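Local coordinates for polyketide synthase type I (Bacillus amyloliquefaciens, PDB 5KKU), which probably dehydrates acyl-carrier-bound polyketide intermediates, as an N-terminal dehydratase domain of the difficidin assembly line, at residues I60-P65 / E108-Q113. Residues are numbered along the deposited sequence; the frame is centred on the assembly and turned at random.
Sequences IIFKQP and ENMECQ
Two carboxylates share the ammonium group of Lys-63. Its NZ donates to Glu-111 OE1 at 2.9 Å, where the oxygen offers its anti lone pair, the one away from OE2. A weak bond of 3.5 Å from Lys-63 NZ to Glu-108 OE1 completes the salt-bridge network. The extended lysine chain crosses the side chains of both glutamates obliquely. With CG set between the backbone N and the carbonyl carbon (chi1 76°) and the rest of its chain extended, Glu-111 brings its carboxylate to Lys-63 and alongside Ile-61, whose CD1 lies 3.7 Å from Glu-111 CD.

Within the predicted N-terminal hotdog fold, strands 55-62 and 107-116 pair antiparallel, and Ile-61 and Glu-111 form a hydrogen-bonded pair through both backbone N-H groups. Asn-109 and Met-110 together face Ile-91 of strand 86-97, a classic beta bulge. Beyond the end of strand 55-62, Lys-63 N still donates to Asn-109 O at 2.8 Å, from 46° above the carbonyl plane. The buried Asn-109 amide links the loop to strand 86-97: ND2 donates to Gln-64 O at 2.8 Å, and OD1 is hydrogen-bonded to Ser-93 OG.

On the face of the sheet opposite Ile-61 and Glu-111, Met-110 has CG anti to its backbone N (chi1 -174°), which lays it alongside the Phe-62 ring in an oblique Met-aromatic contact, SD 5.2 Å from the centroid. Leu-38 and Leu-42 of helix 37-49 pack against Met-110, and Ile-60 CG2 sits over one face of the phenyl ring, offset toward its rim.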
ATOM      1  N   ILE A  60      -3.368  10.812  -4.047  1.00 23.69           N
ATOM      2  CA  ILE A  60      -3.967   9.930  -3.079  1.00 21.86           C
ATOM      3  C   ILE A  60      -3.808  10.421  -1.663  1.00 22.29           C
ATOM      4  O   ILE A  60      -2.778  10.850  -1.279  1.00 21.42           O
ATOM      5  CB  ILE A  60      -3.356   8.553  -3.191  1.00 18.87           C
ATOM      6  CG1 ILE A  60      -3.514   8.052  -4.598  1.00 22.10           C
ATOM      7  CG2 ILE A  60      -3.976   7.598  -2.207  1.00 22.31           C
ATOM      8  CD1 ILE A  60      -2.842   6.756  -4.861  1.00 24.44           C
ATOM      9  N   ILE A  61      -4.843  10.335  -0.883  1.00 20.70           N
ATOM     10  CA  ILE A  61      -4.759  10.662   0.510  1.00 27.95           C
ATOM     11  C   ILE A  61      -5.358   9.563   1.336  1.00 23.66           C
ATOM     12  O   ILE A  61      -6.464   9.246   1.148  1.00 24.38           O
ATOM     13  CB  ILE A  61      -5.503  11.947   0.848  1.00 27.39           C
ATOM     14  CG1 ILE A  61      -5.073  13.078  -0.030  1.00 30.19           C
ATOM     15  CG2 ILE A  61      -5.296  12.320   2.291  1.00 26.67           C
ATOM     16  CD1 ILE A  61      -5.929  14.313   0.090  1.00 29.79           C
ATOM     17  N   PHE A  62      -4.606   9.024   2.258  1.00 25.89           N
ATOM     18  CA  PHE A  62      -5.079   7.993   3.120  1.00 21.54           C
ATOM     19  C   PHE A  62      -5.586   8.601   4.407  1.00 29.42           C
ATOM     20  O   PHE A  62      -4.906   9.322   5.073  1.00 26.96           O
ATOM     21  CB  PHE A  62      -3.988   6.971   3.419  1.00 26.27           C
ATOM     22  CG  PHE A  62      -3.440   6.265   2.225  1.00 20.69           C
ATOM     23  CD1 PHE A  62      -4.201   5.417   1.503  1.00 24.86           C
ATOM     24  CD2 PHE A  62      -2.152   6.399   1.891  1.00 21.21           C
ATOM     25  CE1 PHE A  62      -3.695   4.759   0.433  1.00 23.75           C
ATOM     26  CE2 PHE A  62      -1.640   5.750   0.828  1.00 23.49           C
ATOM     27  CZ  PHE A  62      -2.412   4.930   0.093  1.00 21.01           C
ATOM     28  N   LYS A  63      -6.819   8.316   4.737  1.00 28.68           N
ATOM     29  CA  LYS A  63      -7.458   8.936   5.866  1.00 29.26           C
ATOM     30  C   LYS A  63      -8.202   8.494   7.108  1.00 33.65           C
ATOM     31  O   LYS A  63      -8.178   9.174   8.092  1.00 55.69           O
ATOM     32  CB  LYS A  63      -8.748   9.596   5.459  1.00 28.92           C
ATOM     33  CG  LYS A  63      -8.590  10.530   4.281  1.00 30.41           C
ATOM     34  CD  LYS A  63      -9.759  11.463   4.069  1.00 28.03           C
ATOM     35  CE  LYS A  63      -9.765  12.023   2.679  1.00 32.79           C
ATOM     36  NZ  LYS A  63     -11.031  12.606   2.211  1.00 32.90           N
ATOM     37  N   GLN A  64      -8.684   7.359   7.219  1.00 29.38           N
ATOM     38  CA  GLN A  64      -9.116   6.762   8.451  1.00 27.99           C
ATOM     39  C   GLN A  64      -8.802   5.274   8.175  1.00 26.28           C
ATOM     40  O   GLN A  64      -9.091   4.809   7.141  1.00 22.25           O
ATOM     41  CB  GLN A  64     -10.530   7.039   8.878  1.00 25.27           C
ATOM     42  CG  GLN A  64     -10.804   6.856  10.320  1.00 31.20           C
ATOM     43  CD  GLN A  64     -10.278   7.947  11.204  1.00 32.02           C
ATOM     44  OE1 GLN A  64      -9.118   8.116  11.309  1.00 33.10           O
ATOM     45  NE2 GLN A  64     -11.142   8.645  11.859  1.00 30.07           N
ATOM     46  N   PRO A  65      -8.184   4.575   9.096  1.00 22.62           N
ATOM     47  CA  PRO A  65      -7.909   3.167   8.897  1.00 22.85           C
ATOM     48  C   PRO A  65      -9.178   2.332   8.946  1.00 23.89           C
ATOM     49  O   PRO A  65     -10.000   2.659   9.718  1.00 23.21           O
ATOM     50  CB  PRO A  65      -6.993   2.846  10.064  1.00 24.32           C
ATOM     51  CG  PRO A  65      -7.384   3.761  11.109  1.00 23.43           C
ATOM     52  CD  PRO A  65      -7.696   5.028  10.397  1.00 25.43           C
ATOM     53  N   GLU A 108     -14.292   8.512   6.489  1.00 27.05           N
ATOM     54  CA  GLU A 108     -13.621   8.670   5.227  1.00 24.72           C
ATOM     55  C   GLU A 108     -12.284   7.954   5.275  1.00 28.47           C
ATOM     56  O   GLU A 108     -11.515   8.114   6.181  1.00 25.71           O
ATOM     57  CB  GLU A 108     -13.469  10.111   4.886  1.00 22.72           C
ATOM     58  CG  GLU A 108     -14.753  10.861   4.941  1.00 33.10           C
ATOM     59  CD  GLU A 108     -14.648  12.269   4.458  1.00 34.90           C
ATOM     60  OE1 GLU A 108     -13.590  12.869   4.512  1.00 35.82           O
ATOM     61  OE2 GLU A 108     -15.663  12.778   4.023  1.00 41.64           O
ATOM     62  N   ASN A 109     -12.043   7.124   4.295  1.00 26.21           N
ATOM     63  CA  ASN A 109     -10.874   6.292   4.280  1.00 23.02           C
ATOM     64  C   ASN A 109      -9.821   6.701   3.294  1.00 22.77           C
ATOM     65  O   ASN A 109      -8.692   6.609   3.563  1.00 25.63           O
ATOM     66  CB  ASN A 109     -11.262   4.829   4.131  1.00 21.60           C
ATOM     67  CG  ASN A 109     -12.183   4.357   5.227  1.00 24.50           C
ATOM     68  OD1 ASN A 109     -13.278   3.947   4.985  1.00 19.08           O
ATOM     69  ND2 ASN A 109     -11.731   4.445   6.420  1.00 21.99           N
ATOM     70  N   MET A 110     -10.244   7.240   2.178  1.00 25.28           N
ATOM     71  CA  MET A 110      -9.344   7.606   1.132  1.00 27.43           C
ATOM     72  C   MET A 110      -9.952   8.403  -0.002  1.00 28.13           C
ATOM     73  O   MET A 110     -11.094   8.239  -0.321  1.00 25.16           O
ATOM     74  CB  MET A 110      -8.698   6.368   0.594  1.00 27.53           C
ATOM     75  CG  MET A 110      -7.629   6.626  -0.400  1.00 31.10           C
ATOM     76  SD  MET A 110      -7.382   5.249  -1.457  1.00 46.47           S
ATOM     77  CE  MET A 110      -8.036   5.887  -2.980  1.00 33.73           C
ATOM     78  N   GLU A 111      -9.149   9.260  -0.607  1.00 28.55           N
ATOM     79  CA  GLU A 111      -9.504   9.986  -1.801  1.00 31.35           C
ATOM     80  C   GLU A 111      -8.387  10.041  -2.807  1.00 28.38           C
ATOM     81  O   GLU A 111      -7.282   9.996  -2.472  1.00 28.80           O
ATOM     82  CB  GLU A 111      -9.978  11.381  -1.474  1.00 29.75           C
ATOM     83  CG  GLU A 111      -8.890  12.346  -1.111  1.00 36.20           C
ATOM     84  CD  GLU A 111      -9.373  13.762  -1.008  1.00 41.63           C
ATOM     85  OE1 GLU A 111     -10.028  14.071  -0.021  1.00 38.83           O
ATOM     86  OE2 GLU A 111      -9.073  14.551  -1.903  1.00 40.11           O
ATOM     87  N   CYS A 112      -8.703  10.069  -4.070  1.00 28.10           N
ATOM     88  CA  CYS A 112      -7.703  10.262  -5.096  1.00 29.44           C
ATOM     89  C   CYS A 112      -8.327  10.761  -6.390  1.00 28.16           C
ATOM     90  O   CYS A 112      -9.503  10.875  -6.477  1.00 30.36           O
ATOM     91  CB  CYS A 112      -6.926   8.984  -5.353  1.00 22.21           C
ATOM     92  SG  CYS A 112      -7.849   7.636  -6.057  1.00 31.22           S
ATOM     93  N   GLN A 113      -7.542  10.967  -7.421  1.00 26.83           N
ATOM     94  CA  GLN A 113      -8.034  11.326  -8.723  1.00 28.11           C
ATOM     95  C   GLN A 113      -7.645  10.286  -9.727  1.00 25.10           C
ATOM     96  O   GLN A 113      -6.511   9.973  -9.886  1.00 26.70           O
ATOM     97  CB  GLN A 113      -7.487  12.649  -9.149  1.00 27.92           C
ATOM     98  CG  GLN A 113      -7.826  13.761  -8.242  1.00 31.89           C
ATOM     99  CD  GLN A 113      -9.211  14.310  -8.499  1.00 42.20           C
ATOM    100  OE1 GLN A 113      -9.765  14.220  -9.591  1.00 41.72           O
ATOM    101  NE2 GLN A 113      -9.773  14.868  -7.481  1.00 41.23           N
TER